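Local coordinates for outer membrane protein SusF (Bacteroides thetaiotaomicron, PDB 4FE9) that binds starch at the cell surface through its carbohydrate-binding modules, ahead of transport into the periplasm for degradation, at residues N369-G374 against Q388-V393; E400-A405 against G455-L460; V412-N417 against E430-D435. One frame throughout, in Å; residues are numbered along the deposited sequence.

All three contacts lie in the third carbohydrate-binding module, residues 369-470, and pack closely: the centre of contact 1 is about 9 Å from that of contact 2 and about 11 Å from that of contact 3, with contacts 2 and 3 also about 11 Å apart. Along the chain contact 1 closes before the other two open, whereas both segments of contact 3 fall between those of contact 2. Strand 371-374 pairs with strand 410-415 in one antiparallel sheet, which joins contact 1 to contact 3; contact 2 belongs to a second sheet, 401-402, 458-461 and 466-469. V370, F391, I414, F431, I433, V458 and L460 meet between these sheets, so the three contacts share one hydrophobic core of the module.

Contact 1 (N369-G374 against Q388-V393); sequences NVYLMG and QDLFTV. With NA (sodium ion), chain I.
V370 lays its CG1 methyl over the face of the F391 ring, 3.8 Å from the centroid and just 6° off the ring normal, a nearly centred CH-pi contact. The two residues flank a single beta bridge, Y371 with L390, at the start of the immunoglobulin-like third module, where strand 371-374 is met by the loop that follows it. With V370 CG1 anti to the backbone N (chi1 178°), this branch is turned over the ring. At the edge of the same ring, in its plane, lies D389 O, the acceptor of L372 N. F391 N in turn donates to V370 O at 2.8 Å, so one backbone bond lies on each side of the bridge. Replacing F391 by an alanine would probably strip V370 CG1 of its aromatic partner and open a gap facing I414, V458 and L460. A second CH-pi contact involves the Y371 ring: L390 CD1 sits over one face, 3.9 Å from the centroid, and also touches N369 CB. Toward the other end, D389 CB points to L372 and its carboxylate reaches sodium, which S377, Y378, G380 and A383 also bind. D389 OD2 lies 2.2 Å from the metal and 2.6 Å from a water that also sits 2.9 Å from L372 O.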
# COMPACT_ATOMS: atom_id res chain seq x y z
N ASN A 369 1.84 11.85 22.49
CA ASN A 369 0.71 12.00 23.41
C ASN A 369 0.54 10.76 24.28
O ASN A 369 0.15 9.69 23.79
CB ASN A 369 -0.57 12.24 22.65
CG ASN A 369 -0.61 13.59 21.99
OD1 ASN A 369 0.24 14.42 22.24
ND2 ASN A 369 -1.46 13.72 20.99
N VAL A 370 0.90 10.88 25.56
CA VAL A 370 0.72 9.79 26.52
C VAL A 370 -0.48 10.13 27.38
O VAL A 370 -0.69 11.30 27.73
CB VAL A 370 1.95 9.62 27.40
CG1 VAL A 370 1.74 8.49 28.45
CG2 VAL A 370 3.13 9.34 26.58
N TYR A 371 -1.32 9.14 27.65
CA TYR A 371 -2.60 9.40 28.30
C TYR A 371 -2.78 8.59 29.58
O TYR A 371 -2.59 7.36 29.60
CB TYR A 371 -3.74 9.11 27.36
CG TYR A 371 -3.85 10.05 26.18
CD1 TYR A 371 -4.64 11.20 26.25
CD2 TYR A 371 -3.33 9.68 24.92
CE1 TYR A 371 -4.88 11.98 25.13
CE2 TYR A 371 -3.54 10.46 23.81
CZ TYR A 371 -4.32 11.61 23.91
OH TYR A 371 -4.52 12.40 22.81
N LEU A 372 -3.31 9.26 30.60
CA LEU A 372 -3.88 8.59 31.75
C LEU A 372 -5.24 8.01 31.42
O LEU A 372 -6.08 8.66 30.78
CB LEU A 372 -3.99 9.56 32.93
CG LEU A 372 -4.15 8.92 34.31
CD1 LEU A 372 -2.85 8.17 34.72
CD2 LEU A 372 -4.52 10.00 35.35
N MET A 373 -5.45 6.76 31.82
CA MET A 373 -6.71 6.09 31.54
C MET A 373 -7.28 5.49 32.81
O MET A 373 -6.53 5.09 33.70
CB MET A 373 -6.51 4.97 30.50
CG MET A 373 -5.86 5.45 29.22
SD MET A 373 -7.08 6.24 28.18
CE MET A 373 -8.29 4.93 27.92
N GLY A 374 -8.58 5.31 32.83
CA GLY A 374 -9.23 4.52 33.84
C GLY A 374 -9.54 5.37 35.04
O GLY A 374 -9.95 6.54 34.91
N GLN A 388 -7.57 16.45 29.09
CA GLN A 388 -7.24 16.50 30.53
C GLN A 388 -6.38 15.32 30.98
O GLN A 388 -5.59 15.43 31.95
CB GLN A 388 -8.52 16.54 31.36
CG GLN A 388 -9.52 17.60 30.91
CD GLN A 388 -10.15 17.24 29.60
OE1 GLN A 388 -9.45 16.87 28.65
NE2 GLN A 388 -11.47 17.30 29.54
N ASP A 389 -6.53 14.19 30.28
CA ASP A 389 -5.81 12.97 30.65
C ASP A 389 -4.43 12.90 29.98
O ASP A 389 -3.61 12.01 30.29
CB ASP A 389 -6.68 11.73 30.36
CG ASP A 389 -7.92 11.65 31.28
OD1 ASP A 389 -7.92 12.32 32.33
OD2 ASP A 389 -8.87 10.92 30.98
N LEU A 390 -4.08 13.97 29.28
CA LEU A 390 -2.79 14.06 28.57
C LEU A 390 -1.61 14.34 29.49
O LEU A 390 -1.73 15.12 30.42
CB LEU A 390 -2.89 15.13 27.49
CG LEU A 390 -1.84 15.16 26.41
CD1 LEU A 390 -2.23 14.20 25.32
CD2 LEU A 390 -1.70 16.59 25.84
N PHE A 391 -0.48 13.68 29.28
CA PHE A 391 0.70 13.91 30.09
C PHE A 391 1.40 15.14 29.51
O PHE A 391 1.66 15.19 28.30
CB PHE A 391 1.69 12.72 29.99
CG PHE A 391 1.42 11.58 30.97
CD1 PHE A 391 2.49 10.94 31.58
CD2 PHE A 391 0.17 10.95 31.01
CE1 PHE A 391 2.30 9.78 32.35
CE2 PHE A 391 -0.04 9.83 31.85
CZ PHE A 391 1.04 9.25 32.49
N THR A 392 1.91 16.01 30.39
CA THR A 392 2.84 17.04 29.95
C THR A 392 4.09 16.42 29.36
O THR A 392 4.62 15.43 29.89
CB THR A 392 3.26 17.99 31.11
OG1 THR A 392 4.43 17.47 31.75
CG2 THR A 392 2.15 18.13 32.12
N VAL A 393 4.65 17.09 28.34
CA VAL A 393 5.82 16.62 27.60
C VAL A 393 7.10 17.41 27.98
O VAL A 393 7.14 18.61 27.84
CB VAL A 393 5.59 16.76 26.06
CG1 VAL A 393 6.79 16.30 25.29
CG2 VAL A 393 4.36 16.00 25.63
NA NA I . -10.69 9.87 31.58
O HOH W 1 1.74 13.23 26.36
O HOH W 2 -8.52 8.99 29.31

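Contact 2 (E400-A405 against G455-L460)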
# COMPACT_ATOMS: atom_id res chain seq x y z
N GLU A 400 10.87 14.14 31.83
CA GLU A 400 9.88 13.19 32.24
C GLU A 400 8.51 13.68 31.83
O GLU A 400 8.23 14.87 31.90
CB GLU A 400 9.96 12.94 33.77
CG GLU A 400 11.33 12.34 34.18
CD GLU A 400 11.48 12.08 35.70
OE1 GLU A 400 12.39 11.31 36.06
OE2 GLU A 400 10.71 12.67 36.52
N PHE A 401 7.74 12.80 31.20
CA PHE A 401 6.33 13.05 31.01
C PHE A 401 5.67 12.91 32.37
O PHE A 401 6.02 12.03 33.14
CB PHE A 401 5.74 12.04 29.99
CG PHE A 401 6.37 12.10 28.61
CD1 PHE A 401 7.68 11.73 28.42
CD2 PHE A 401 5.64 12.50 27.51
CE1 PHE A 401 8.27 11.81 27.16
CE2 PHE A 401 6.22 12.55 26.24
CZ PHE A 401 7.54 12.20 26.08
N VAL A 402 4.69 13.76 32.65
CA VAL A 402 4.03 13.74 33.94
C VAL A 402 2.55 13.83 33.76
O VAL A 402 2.07 14.59 32.93
CB VAL A 402 4.54 14.90 34.87
CG1 VAL A 402 3.87 14.83 36.27
CG2 VAL A 402 6.06 14.83 35.01
N SER A 403 1.83 12.94 34.44
CA SER A 403 0.38 12.87 34.33
C SER A 403 -0.29 13.95 35.16
O SER A 403 0.32 14.50 36.08
CB SER A 403 -0.13 11.48 34.78
OG SER A 403 0.19 11.23 36.15
N PRO A 404 -1.56 14.24 34.86
CA PRO A 404 -2.49 15.00 35.72
C PRO A 404 -2.74 14.26 37.02
O PRO A 404 -3.06 13.08 36.99
CB PRO A 404 -3.78 15.01 34.90
CG PRO A 404 -3.39 14.51 33.51
CD PRO A 404 -2.24 13.63 33.72
N ALA A 405 -2.59 14.95 38.15
CA ALA A 405 -2.74 14.31 39.47
C ALA A 405 -4.01 13.44 39.55
O ALA A 405 -5.08 13.85 39.08
CB ALA A 405 -2.74 15.38 40.58
N GLY A 455 -4.50 12.56 43.99
CA GLY A 455 -3.50 13.62 44.00
C GLY A 455 -2.09 13.15 43.74
O GLY A 455 -1.18 13.95 43.65
N GLN A 456 -1.91 11.84 43.63
CA GLN A 456 -0.66 11.31 43.08
C GLN A 456 -0.59 11.54 41.56
O GLN A 456 -1.59 11.88 40.93
CB GLN A 456 -0.54 9.81 43.38
CG GLN A 456 -0.13 9.47 44.80
CD GLN A 456 0.14 7.97 44.98
OE1 GLN A 456 -0.63 7.13 44.50
NE2 GLN A 456 1.25 7.63 45.61
N LYS A 457 0.58 11.31 40.98
CA LYS A 457 0.74 11.35 39.53
C LYS A 457 1.87 10.42 39.06
O LYS A 457 2.70 10.00 39.87
CB LYS A 457 0.97 12.80 39.03
CG LYS A 457 1.93 13.61 39.86
CD LYS A 457 2.16 15.02 39.26
CE LYS A 457 0.86 15.78 39.13
NZ LYS A 457 1.06 17.23 39.31
N VAL A 458 1.89 10.08 37.77
CA VAL A 458 2.94 9.19 37.20
C VAL A 458 4.12 9.99 36.64
O VAL A 458 3.91 10.96 35.95
CB VAL A 458 2.37 8.30 36.03
CG1 VAL A 458 3.41 7.30 35.58
CG2 VAL A 458 1.10 7.61 36.44
N TYR A 459 5.35 9.47 36.80
CA TYR A 459 6.53 10.05 36.15
C TYR A 459 7.24 9.03 35.26
O TYR A 459 7.73 8.02 35.74
CB TYR A 459 7.54 10.59 37.21
CG TYR A 459 6.96 11.66 38.13
CD1 TYR A 459 7.39 12.98 38.06
CD2 TYR A 459 5.96 11.35 39.03
CE1 TYR A 459 6.80 13.97 38.82
CE2 TYR A 459 5.39 12.31 39.82
CZ TYR A 459 5.82 13.62 39.73
OH TYR A 459 5.26 14.55 40.54
N LEU A 460 7.45 9.40 33.99
CA LEU A 460 8.07 8.48 33.03
C LEU A 460 9.33 9.05 32.44
O LEU A 460 9.30 10.10 31.78
CB LEU A 460 7.10 8.14 31.89
CG LEU A 460 5.70 7.66 32.28
CD1 LEU A 460 4.75 7.81 31.12
CD2 LEU A 460 5.77 6.22 32.73
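The Y459 ring has V402 CG1 over one face, 4.0 Å above its plane and offset toward the rim, while E400 OE2 sits at its edge, 3.7 Å from CD1. The carboxylate of E400 is turned 69° from the ring plane, and OE2 makes a salt bridge with R468, which also forms a cation-pi contact with Y459. V402 uses both branches: CG2 approaches Y459 CD1 at the rim, and CG1 is pressed against K457 CD at 3.4 Å, tighter than usual for two carbons. The F401 ring has L460 O near its edge and meets F462 and W349 edge-to-face. F401 and L460 form an antiparallel hydrogen-bonded pair: L460 N to F401 O is 3.1 Å and fairly straight, F401 N to L460 O more bent at 136°. Further along, S403 N donates to V458 O. The ladder then changes character, because S403 OG, held between backbone N and carbonyl carbon (chi1 62°), takes the V458 N-H at 2.6 Å and 170°, a side-chain acceptor in place of a backbone carbonyl. V402 is also backbone-bonded to T392. Such an antiparallel pairing, with 401-402 outermost of three strands beside 458-461 and 466-469, fits a beta-sandwich module of immunoglobulin-like fold.

Contact 3 (V412-N417 against E430-D435)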
# COMPACT_ATOMS: atom_id res chain seq x y z
N VAL A 412 -4.16 2.35 38.14
CA VAL A 412 -3.56 3.19 37.11
C VAL A 412 -3.49 2.44 35.77
O VAL A 412 -3.06 1.30 35.72
CB VAL A 412 -2.14 3.59 37.51
CG1 VAL A 412 -1.50 4.48 36.41
CG2 VAL A 412 -2.15 4.33 38.87
N ARG A 413 -3.98 3.07 34.71
CA ARG A 413 -3.68 2.65 33.35
C ARG A 413 -3.06 3.81 32.55
O ARG A 413 -3.41 4.99 32.78
CB ARG A 413 -4.95 2.13 32.66
CG ARG A 413 -5.64 0.98 33.39
CD ARG A 413 -4.84 -0.35 33.27
NE ARG A 413 -5.10 -1.06 31.99
CZ ARG A 413 -6.14 -1.88 31.76
NH1 ARG A 413 -7.11 -2.00 32.67
NH2 ARG A 413 -6.25 -2.51 30.59
N ILE A 414 -2.09 3.49 31.70
CA ILE A 414 -1.42 4.49 30.85
C ILE A 414 -1.36 3.93 29.41
O ILE A 414 -1.13 2.71 29.21
CB ILE A 414 0.03 4.75 31.32
CG1 ILE A 414 0.11 4.74 32.85
CG2 ILE A 414 0.57 6.08 30.73
CD1 ILE A 414 1.53 4.59 33.38
N CYS A 415 -1.54 4.80 28.41
CA CYS A 415 -1.33 4.41 27.03
C CYS A 415 -0.81 5.53 26.11
O CYS A 415 -0.73 6.71 26.51
CB CYS A 415 -2.60 3.79 26.43
SG CYS A 415 -3.91 5.01 26.10
N VAL A 416 -0.36 5.13 24.93
CA VAL A 416 -0.44 5.97 23.72
C VAL A 416 -1.55 5.43 22.83
O VAL A 416 -2.18 4.43 23.16
CB VAL A 416 0.88 5.95 22.95
CG1 VAL A 416 2.02 6.49 23.82
CG2 VAL A 416 1.20 4.52 22.50
N ASN A 417 -1.84 6.14 21.75
CA ASN A 417 -2.77 5.65 20.74
C ASN A 417 -2.39 6.21 19.36
O ASN A 417 -2.80 7.29 19.00
CB ASN A 417 -4.21 6.08 21.09
CG ASN A 417 -5.25 5.60 20.05
OD1 ASN A 417 -6.03 6.40 19.49
ND2 ASN A 417 -5.32 4.26 19.84
N GLU A 430 -0.43 -0.16 25.54
CA GLU A 430 -0.48 0.34 26.90
C GLU A 430 0.67 -0.19 27.70
O GLU A 430 1.44 -1.07 27.23
CB GLU A 430 -1.85 0.04 27.57
CG GLU A 430 -2.04 -1.48 27.97
CD GLU A 430 -3.11 -1.68 29.02
OE1 GLU A 430 -3.24 -0.81 29.96
OE2 GLU A 430 -3.75 -2.77 29.01
N PHE A 431 0.90 0.45 28.84
CA PHE A 431 1.99 0.06 29.70
C PHE A 431 1.75 0.59 31.11
O PHE A 431 0.72 1.21 31.42
CB PHE A 431 3.31 0.62 29.13
CG PHE A 431 3.28 2.09 28.94
CD1 PHE A 431 3.66 2.94 29.96
CD2 PHE A 431 2.77 2.63 27.77
CE1 PHE A 431 3.61 4.32 29.80
CE2 PHE A 431 2.74 4.01 27.58
CZ PHE A 431 3.12 4.85 28.62
N ILE A 432 2.66 0.24 31.99
CA ILE A 432 2.55 0.58 33.41
C ILE A 432 3.98 0.58 34.01
O ILE A 432 4.97 0.37 33.29
CB ILE A 432 1.59 -0.42 34.14
CG1 ILE A 432 1.05 0.17 35.46
CG2 ILE A 432 2.28 -1.78 34.35
CD1 ILE A 432 0.26 1.43 35.29
N ILE A 433 4.10 0.91 35.30
CA ILE A 433 5.40 0.81 36.01
C ILE A 433 5.37 -0.31 37.05
O ILE A 433 4.47 -0.36 37.88
CB ILE A 433 5.71 2.15 36.76
CG1 ILE A 433 5.93 3.26 35.77
CG2 ILE A 433 6.91 2.00 37.64
CD1 ILE A 433 4.78 4.17 35.72
N PHE A 434 6.38 -1.19 37.02
CA PHE A 434 6.62 -2.16 38.10
C PHE A 434 8.05 -1.98 38.55
O PHE A 434 8.98 -2.09 37.74
CB PHE A 434 6.46 -3.62 37.61
CG PHE A 434 5.05 -3.98 37.13
CD1 PHE A 434 3.94 -3.86 38.00
CD2 PHE A 434 4.87 -4.70 35.92
CE1 PHE A 434 2.64 -4.30 37.60
CE2 PHE A 434 3.61 -5.14 35.52
CZ PHE A 434 2.47 -4.91 36.36
N ASP A 435 8.23 -1.78 39.86
CA ASP A 435 9.57 -1.63 40.46
C ASP A 435 10.40 -0.53 39.78
O ASP A 435 11.54 -0.76 39.44
CB ASP A 435 10.34 -2.95 40.40
CG ASP A 435 9.61 -4.11 41.10
OD1 ASP A 435 9.17 -3.93 42.27
OD2 ASP A 435 9.52 -5.21 40.49
O HOH W 3 -1.65 0.33 31.63
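R413 and E430 form a bidentate, side-on salt bridge, with guanidinium and carboxylate 24° from coplanar. NE reaches the syn lone pair of OE1 at 2.8 Å in a nearly straight bond (174°), and the acceptor lies within 2° of the guanidinium plane. NH2 meets OE2 on its syn side at 3.0 Å, more bent and out of the carboxylate plane. The R413 chain folds at chi2 and chi3, which turns its NE side to the glutamate. OE2 also pairs with R441, so the carboxylate is shared by two arginines and would be expected to stay ionised. A water lies 2.6 Å from E430 OE1, accepts from I414 N and is close to F431 O.

Between these two segments a single backbone bond is made: F431 N donates to I414 O at 3.1 Å. C415 and E430 form a non-hydrogen-bonded antiparallel pair. The strands belong to one sheet of the immunoglobulin-like module, strand 410-415 also pairing with 371-374; the N-to-C directions of 412-415 and 430-434 are 131° apart, well short of straight antiparallel.

Apolar packing on the face opposite C415 and E430 joins I414 to F431: I414 CB lies over the ring, offset toward the rim, while CG2 touches CZ at 3.5 Å. Separately, I432 CD1 sits 3.7 Å from V412 CG1 and also meets I414 CD1, which in turn touches I433 CD1.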